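Local coordinates for trp repressor binding protein WrbA (Deinococcus radiodurans, PDB 1YDG) that catalyses the reduction of quinones to quinols by NADH or NADPH, working as a homotetramer that binds one FMN per monomer, at residues V7-V12 against R192-T197; Y167-T172 against R183-H188. One frame throughout, in Å; residues are numbered along the deposited sequence.

How the interactions relate
Both contacts set the long C-terminal helix 180-204 against one face of the same mixed, mainly parallel sheet, and their centres lie 15 Å apart. Interaction 2 comes first along the helix: 183-188 meets 167-172, which includes strand 170-172 and ends ten residues before 183-188 begins. Further on, 192-197 meets 7-12 on strand 8-13, far back in the sequence, so interaction 1 joins the two ends of the chain and spans interaction 2. Strands 81-89 and 117-124 run between 8-13 and 170-172, and the helix crosses this central part of the flavodoxin-like sheet. Interaction 2 is the one nearer the FMN-binding residues.

Interaction 1. Residues V7-V12 against R192-T197; sequences VKLAIV and RQVELT
Val7, the residue just before strand 8-13, makes the largest contribution of any residue to this contact and meets helix residues 192-197 with both of its methyl groups. Its rotamer, with CG1 anti to the backbone N (chi1 169°) and CG2 beside it, sends Val7 CG1 to within 3.8 Å of Thr197 CG2 and Val7 CG2 to within 3.9 Å of the carbonyl oxygen Val194 O, one turn earlier. The isopropyl group also flanks the Val194 side chain, Val7 CB standing 4.3 Å from Val194 CG1. Ala198 and Leu201 of the same helix extend its apolar surroundings. Two residues on, Leu9 again points to the helix and crosses Val194 at about a right angle, with Leu9 CD2 4.2 Å from Val194 CG2; Val190 adds to its cover.

Thr197 OG1 donates a hydrogen bond of 2.6 Å to Gln193 O from above the carbonyl plane, whereas Thr197 N binds the same oxygen from the other face; the same rotamer (chi1 -51°) turns Thr197 CG2 to Val7. Thr117 OG1 is a second partner of that hydroxyl. Gln193 OE1 bonds Ser119 OG, and Gln193 NE2 bonds Thr117 OG1 and the backbone oxygen Ile82 O. Side chains thus meet across the seam through carbon atoms, Val194 O being the polar atom touched. No polar bond links 7-12 to 192-197; the buried polar groups of Gln193 and Thr197 find partners within the helix and on neighbouring strands.

Interaction 2. Residues Y167-T172 against R183-H188; sequences YGASVT and RASIRH
Ala169 and Ile186 make the one close apolar contact between 167-172 and 183-188, with Ala169 CB 3.6 Å from Ile186 CG1. The methyl of Ala169 points at the helix, and the backbones come near here, Ala169 CA and Ile186 CA being 5.7 Å apart. Ile186 does not point straight at 167-172 from its CA; with CG1 beside its backbone N (chi1 -69°), this branch is the one that reaches Ala169, while CG2 lies anti to that nitrogen. Met121 of strand 117-124 touches both residues, and Met23 and Ala27 of helix 19-33 continue the apolar cluster around Ile186.

Ser185 adds a loose van der Waals contact with the same methyl, Ser185 OG lying 4.4 Å from Ala169 CB; the hydrogen bond of this hydroxyl goes to Ser162 OG. The polar tie between the helix and Ala169 lies just beyond 183-188, where Gln189 OE1 is hydrogen-bonded to the backbone nitrogen Ala169 N.

Ala169 and Val171 pair by backbone bonds with strand 117-124, which ends among the FMN-binding residues; Ile186 is about 8 Å from Thr19 between side chains, and Ala169 about 9 Å from Ser123, both FMN-binding. The arrangement is the helix-on-sheet layer of the flavodoxin-like alpha/beta fold, beside its FMN site.

Interaction 1. Residues V7-V12 against R192-T197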
ATOM      1  N   VAL B   7      31.173   4.358  -6.454  1.00 21.80           N
ATOM      2  CA  VAL B   7      29.870   4.585  -5.823  1.00 20.65           C
ATOM      3  C   VAL B   7      29.909   4.136  -4.364  1.00 18.84           C
ATOM      4  O   VAL B   7      30.428   3.066  -4.045  1.00 18.37           O
ATOM      5  CB  VAL B   7      28.745   3.807  -6.566  1.00 20.33           C
ATOM      6  CG1 VAL B   7      27.428   3.816  -5.773  1.00 21.70           C
ATOM      7  CG2 VAL B   7      28.517   4.400  -7.933  1.00 21.07           C
ATOM      8  N   LYS B   8      29.358   4.955  -3.480  1.00 17.92           N
ATOM      9  CA  LYS B   8      29.315   4.619  -2.054  1.00 16.92           C
ATOM     10  C   LYS B   8      27.978   3.958  -1.751  1.00 15.63           C
ATOM     11  O   LYS B   8      26.930   4.601  -1.873  1.00 14.26           O
ATOM     12  CB  LYS B   8      29.488   5.872  -1.208  1.00 16.78           C
ATOM     13  CG  LYS B   8      30.864   6.514  -1.340  1.00 17.23           C
ATOM     14  CD  LYS B   8      30.839   7.976  -0.923  1.00 17.89           C
ATOM     15  CE  LYS B   8      32.248   8.623  -0.994  1.00 20.08           C
ATOM     16  NZ  LYS B   8      33.015   8.237  -2.216  1.00 21.69           N
ATOM     17  N   LEU B   9      28.037   2.684  -1.353  1.00 14.44           N
ATOM     18  CA  LEU B   9      26.868   1.851  -1.178  1.00 14.48           C
ATOM     19  C   LEU B   9      26.789   1.405   0.255  1.00 13.71           C
ATOM     20  O   LEU B   9      27.708   0.762   0.738  1.00 13.43           O
ATOM     21  CB  LEU B   9      26.955   0.617  -2.095  1.00 13.86           C
ATOM     22  CG  LEU B   9      25.907  -0.479  -1.936  1.00 14.13           C
ATOM     23  CD1 LEU B   9      24.496  -0.025  -2.357  1.00 15.20           C
ATOM     24  CD2 LEU B   9      26.306  -1.776  -2.691  1.00 14.85           C
ATOM     25  N   ALA B  10      25.688   1.744   0.920  1.00 13.50           N
ATOM     26  CA  ALA B  10      25.389   1.274   2.272  1.00 13.56           C
ATOM     27  C   ALA B  10      24.279   0.241   2.223  1.00 13.77           C
ATOM     28  O   ALA B  10      23.177   0.537   1.736  1.00 13.22           O
ATOM     29  CB  ALA B  10      24.958   2.428   3.153  1.00 13.52           C
ATOM     30  N   ILE B  11      24.566  -0.950   2.746  1.00 13.83           N
ATOM     31  CA  ILE B  11      23.565  -2.006   2.946  1.00 13.51           C
ATOM     32  C   ILE B  11      23.219  -1.995   4.418  1.00 13.34           C
ATOM     33  O   ILE B  11      24.059  -2.362   5.248  1.00 13.98           O
ATOM     34  CB  ILE B  11      24.104  -3.408   2.581  1.00 13.84           C
ATOM     35  CG1 ILE B  11      24.817  -3.424   1.216  1.00 14.89           C
ATOM     36  CG2 ILE B  11      22.994  -4.453   2.625  1.00 14.10           C
ATOM     37  CD1 ILE B  11      23.985  -2.979   0.071  1.00 16.79           C
ATOM     38  N   VAL B  12      22.007  -1.542   4.744  1.00 12.38           N
ATOM     39  CA  VAL B  12      21.522  -1.457   6.124  1.00 12.23           C
ATOM     40  C   VAL B  12      20.438  -2.524   6.282  1.00 12.04           C
ATOM     41  O   VAL B  12      19.427  -2.527   5.549  1.00 11.18           O
ATOM     42  CB  VAL B  12      20.934  -0.066   6.468  1.00 12.10           C
ATOM     43  CG1 VAL B  12      20.430  -0.030   7.905  1.00 11.90           C
ATOM     44  CG2 VAL B  12      21.956   1.017   6.246  1.00 13.97           C
ATOM     45  N   ARG B 192      22.574  -3.557 -10.535  1.00 16.93           N
ATOM     46  CA  ARG B 192      21.787  -2.611 -11.293  1.00 16.63           C
ATOM     47  C   ARG B 192      21.721  -1.254 -10.610  1.00 15.51           C
ATOM     48  O   ARG B 192      21.889  -0.226 -11.255  1.00 15.03           O
ATOM     49  CB  ARG B 192      20.396  -3.187 -11.467  1.00 16.62           C
ATOM     50  CG  ARG B 192      19.393  -2.221 -11.984  1.00 18.24           C
ATOM     51  CD  ARG B 192      18.049  -2.940 -12.171  1.00 19.13           C
ATOM     52  NE  ARG B 192      16.996  -1.950 -12.295  1.00 21.02           N
ATOM     53  CZ  ARG B 192      16.766  -1.251 -13.392  1.00 21.34           C
ATOM     54  NH1 ARG B 192      17.510  -1.444 -14.478  1.00 23.76           N
ATOM     55  NH2 ARG B 192      15.794  -0.354 -13.404  1.00 21.52           N
ATOM     56  N   GLN B 193      21.459  -1.255  -9.308  1.00 14.64           N
ATOM     57  CA  GLN B 193      21.401  -0.002  -8.550  1.00 14.66           C
ATOM     58  C   GLN B 193      22.724   0.755  -8.572  1.00 14.46           C
ATOM     59  O   GLN B 193      22.737   1.983  -8.702  1.00 14.46           O
ATOM     60  CB  GLN B 193      20.942  -0.253  -7.111  1.00 14.41           C
ATOM     61  CG  GLN B 193      20.926   1.007  -6.241  1.00 13.84           C
ATOM     62  CD  GLN B 193      20.238   0.814  -4.925  1.00 12.36           C
ATOM     63  OE1 GLN B 193      19.737  -0.261  -4.635  1.00 10.84           O
ATOM     64  NE2 GLN B 193      20.204   1.872  -4.104  1.00 11.70           N
ATOM     65  N   VAL B 194      23.832   0.032  -8.451  1.00 14.88           N
ATOM     66  CA  VAL B 194      25.169   0.651  -8.520  1.00 15.39           C
ATOM     67  C   VAL B 194      25.402   1.285  -9.893  1.00 15.61           C
ATOM     68  O   VAL B 194      25.842   2.424  -9.975  1.00 15.64           O
ATOM     69  CB  VAL B 194      26.287  -0.381  -8.193  1.00 15.34           C
ATOM     70  CG1 VAL B 194      27.676   0.145  -8.584  1.00 14.76           C
ATOM     71  CG2 VAL B 194      26.241  -0.758  -6.730  1.00 14.76           C
ATOM     72  N   GLU B 195      25.070   0.551 -10.956  1.00 16.56           N
ATOM     73  CA  GLU B 195      25.152   1.084 -12.334  1.00 17.50           C
ATOM     74  C   GLU B 195      24.292   2.344 -12.558  1.00 17.01           C
ATOM     75  O   GLU B 195      24.769   3.343 -13.112  1.00 17.67           O
ATOM     76  CB  GLU B 195      24.779  -0.005 -13.348  1.00 17.87           C
ATOM     77  CG  GLU B 195      25.837  -1.108 -13.456  1.00 20.51           C
ATOM     78  CD  GLU B 195      25.378  -2.341 -14.241  1.00 21.31           C
ATOM     79  OE1 GLU B 195      24.258  -2.328 -14.819  1.00 25.69           O
ATOM     80  OE2 GLU B 195      26.155  -3.329 -14.282  1.00 26.31           O
ATOM     81  N   LEU B 196      23.041   2.313 -12.117  1.00 16.34           N
ATOM     82  CA  LEU B 196      22.200   3.525 -12.167  1.00 16.52           C
ATOM     83  C   LEU B 196      22.803   4.696 -11.374  1.00 15.73           C
ATOM     84  O   LEU B 196      22.855   5.830 -11.861  1.00 15.29           O
ATOM     85  CB  LEU B 196      20.776   3.233 -11.686  1.00 16.05           C
ATOM     86  CG  LEU B 196      19.906   2.409 -12.652  1.00 15.59           C
ATOM     87  CD1 LEU B 196      18.661   1.894 -11.955  1.00 16.34           C
ATOM     88  CD2 LEU B 196      19.520   3.200 -13.895  1.00 14.95           C
ATOM     89  N   THR B 197      23.272   4.411 -10.162  1.00 15.86           N
ATOM     90  CA  THR B 197      23.826   5.440  -9.291  1.00 16.26           C
ATOM     91  C   THR B 197      25.080   6.090  -9.911  1.00 16.31           C
ATOM     92  O   THR B 197      25.215   7.311  -9.911  1.00 16.11           O
ATOM     93  CB  THR B 197      24.197   4.881  -7.909  1.00 16.41           C
ATOM     94  OG1 THR B 197      23.098   4.144  -7.355  1.00 14.43           O
ATOM     95  CG2 THR B 197      24.577   6.012  -6.970  1.00 16.20           C
TER

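Interaction 2. Residues Y167-T172 against R183-H188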
ATOM      1  N   TYR B 167       9.587  -5.682  -6.809  1.00 16.78           N
ATOM      2  CA  TYR B 167       9.740  -4.600  -5.822  1.00 16.61           C
ATOM      3  C   TYR B 167      11.073  -4.708  -5.118  1.00 16.13           C
ATOM      4  O   TYR B 167      11.579  -3.726  -4.606  1.00 15.60           O
ATOM      5  CB  TYR B 167       8.605  -4.610  -4.780  1.00 16.10           C
ATOM      6  CG  TYR B 167       7.200  -4.605  -5.349  1.00 15.97           C
ATOM      7  CD1 TYR B 167       6.192  -5.360  -4.754  1.00 16.08           C
ATOM      8  CD2 TYR B 167       6.866  -3.855  -6.478  1.00 15.99           C
ATOM      9  CE1 TYR B 167       4.900  -5.381  -5.274  1.00 16.20           C
ATOM     10  CE2 TYR B 167       5.544  -3.862  -7.000  1.00 12.83           C
ATOM     11  CZ  TYR B 167       4.586  -4.625  -6.393  1.00 15.41           C
ATOM     12  OH  TYR B 167       3.296  -4.650  -6.871  1.00 17.07           O
ATOM     13  N   GLY B 168      11.636  -5.910  -5.105  1.00 16.20           N
ATOM     14  CA  GLY B 168      12.874  -6.177  -4.406  1.00 17.62           C
ATOM     15  C   GLY B 168      12.976  -7.635  -4.008  1.00 17.54           C
ATOM     16  O   GLY B 168      11.979  -8.334  -3.892  1.00 16.94           O
ATOM     17  N   ALA B 169      14.199  -8.086  -3.790  1.00 19.31           N
ATOM     18  CA  ALA B 169      14.459  -9.475  -3.400  1.00 20.89           C
ATOM     19  C   ALA B 169      13.662  -9.810  -2.153  1.00 22.01           C
ATOM     20  O   ALA B 169      13.598  -9.016  -1.215  1.00 21.75           O
ATOM     21  CB  ALA B 169      15.955  -9.699  -3.152  1.00 20.40           C
ATOM     22  N   SER B 170      13.008 -10.963  -2.169  1.00 24.02           N
ATOM     23  CA  SER B 170      12.296 -11.437  -0.998  1.00 25.59           C
ATOM     24  C   SER B 170      12.369 -12.945  -0.923  1.00 28.21           C
ATOM     25  O   SER B 170      12.050 -13.653  -1.885  1.00 28.04           O
ATOM     26  CB  SER B 170      10.846 -10.932  -0.942  1.00 26.26           C
ATOM     27  OG  SER B 170      10.050 -11.460  -1.969  1.00 28.05           O
ATOM     28  N   VAL B 171      12.813 -13.397   0.241  1.00 30.75           N
ATOM     29  CA  VAL B 171      13.185 -14.761   0.505  1.00 33.59           C
ATOM     30  C   VAL B 171      12.186 -15.360   1.489  1.00 34.97           C
ATOM     31  O   VAL B 171      11.721 -14.672   2.399  1.00 35.73           O
ATOM     32  CB  VAL B 171      14.591 -14.778   1.121  1.00 33.06           C
ATOM     33  CG1 VAL B 171      14.943 -16.139   1.689  1.00 33.42           C
ATOM     34  CG2 VAL B 171      15.618 -14.335   0.091  1.00 32.68           C
ATOM     35  N   THR B 172      11.857 -16.638   1.305  1.00 37.01           N
ATOM     36  CA  THR B 172      11.044 -17.374   2.275  1.00 38.00           C
ATOM     37  C   THR B 172      11.985 -18.001   3.310  1.00 39.61           C
ATOM     38  O   THR B 172      12.794 -18.885   2.990  1.00 39.51           O
ATOM     39  CB  THR B 172      10.146 -18.416   1.599  1.00 37.98           C
ATOM     40  OG1 THR B 172       9.314 -17.760   0.636  1.00 38.09           O
ATOM     41  CG2 THR B 172       9.238 -19.099   2.615  1.00 37.79           C
ATOM     42  N   ARG B 183      19.772 -15.644  -4.459  1.00 28.50           N
ATOM     43  CA  ARG B 183      21.089 -15.012  -4.472  1.00 27.78           C
ATOM     44  C   ARG B 183      21.349 -14.236  -5.752  1.00 26.24           C
ATOM     45  O   ARG B 183      21.950 -13.178  -5.716  1.00 24.97           O
ATOM     46  CB  ARG B 183      22.190 -16.051  -4.247  1.00 27.66           C
ATOM     47  CG  ARG B 183      22.118 -16.684  -2.865  1.00 28.12           C
ATOM     48  CD  ARG B 183      23.284 -17.614  -2.566  1.00 29.65           C
ATOM     49  NE  ARG B 183      23.200 -18.190  -1.216  1.00 30.35           N
ATOM     50  CZ  ARG B 183      23.501 -17.555  -0.081  1.00 33.12           C
ATOM     51  NH1 ARG B 183      23.903 -16.280  -0.081  1.00 33.61           N
ATOM     52  NH2 ARG B 183      23.383 -18.198   1.083  1.00 33.03           N
ATOM     53  N   ALA B 184      20.889 -14.766  -6.877  1.00 25.34           N
ATOM     54  CA  ALA B 184      21.058 -14.085  -8.172  1.00 24.52           C
ATOM     55  C   ALA B 184      20.149 -12.873  -8.280  1.00 23.49           C
ATOM     56  O   ALA B 184      20.494 -11.872  -8.912  1.00 24.31           O
ATOM     57  CB  ALA B 184      20.768 -15.059  -9.300  1.00 24.90           C
ATOM     58  N   SER B 185      18.993 -12.969  -7.642  1.00 21.94           N
ATOM     59  CA  SER B 185      18.043 -11.874  -7.556  1.00 21.23           C
ATOM     60  C   SER B 185      18.674 -10.681  -6.825  1.00 19.93           C
ATOM     61  O   SER B 185      18.680  -9.547  -7.326  1.00 19.57           O
ATOM     62  CB  SER B 185      16.793 -12.367  -6.836  1.00 21.25           C
ATOM     63  OG  SER B 185      15.685 -11.543  -7.096  1.00 23.09           O
ATOM     64  N   ILE B 186      19.257 -10.962  -5.662  1.00 18.89           N
ATOM     65  CA  ILE B 186      19.932  -9.946  -4.864  1.00 18.54           C
ATOM     66  C   ILE B 186      21.080  -9.323  -5.654  1.00 18.15           C
ATOM     67  O   ILE B 186      21.173  -8.106  -5.740  1.00 16.83           O
ATOM     68  CB  ILE B 186      20.447 -10.557  -3.531  1.00 18.34           C
ATOM     69  CG1 ILE B 186      19.268 -10.911  -2.627  1.00 17.19           C
ATOM     70  CG2 ILE B 186      21.404  -9.616  -2.816  1.00 18.38           C
ATOM     71  CD1 ILE B 186      19.577 -11.993  -1.622  1.00 17.72           C
ATOM     72  N   ARG B 187      21.934 -10.165  -6.243  1.00 18.05           N
ATOM     73  CA  ARG B 187      23.100  -9.684  -7.005  1.00 19.23           C
ATOM     74  C   ARG B 187      22.722  -8.697  -8.104  1.00 18.26           C
ATOM     75  O   ARG B 187      23.372  -7.659  -8.288  1.00 19.36           O
ATOM     76  CB  ARG B 187      23.872 -10.857  -7.634  1.00 19.39           C
ATOM     77  CG  ARG B 187      24.587 -11.782  -6.644  1.00 21.81           C
ATOM     78  CD  ARG B 187      25.681 -12.671  -7.317  1.00 23.60           C
ATOM     79  NE  ARG B 187      25.164 -13.688  -8.255  1.00 26.65           N
ATOM     80  CZ  ARG B 187      24.758 -14.922  -7.927  1.00 28.57           C
ATOM     81  NH1 ARG B 187      24.761 -15.343  -6.667  1.00 29.56           N
ATOM     82  NH2 ARG B 187      24.328 -15.750  -8.872  1.00 29.50           N
ATOM     83  N   HIS B 188      21.688  -9.036  -8.858  1.00 18.11           N
ATOM     84  CA  HIS B 188      21.243  -8.209  -9.971  1.00 17.52           C
ATOM     85  C   HIS B 188      20.679  -6.882  -9.484  1.00 16.59           C
ATOM     86  O   HIS B 188      21.014  -5.812 -10.026  1.00 15.96           O
ATOM     87  CB  HIS B 188      20.198  -8.952 -10.816  1.00 18.06           C
ATOM     88  CG  HIS B 188      19.507  -8.075 -11.817  1.00 19.86           C
ATOM     89  ND1 HIS B 188      20.132  -7.617 -12.961  1.00 24.08           N
ATOM     90  CD2 HIS B 188      18.265  -7.530 -11.821  1.00 22.65           C
ATOM     91  CE1 HIS B 188      19.296  -6.841 -13.635  1.00 24.94           C
ATOM     92  NE2 HIS B 188      18.154  -6.779 -12.968  1.00 23.61           N
TER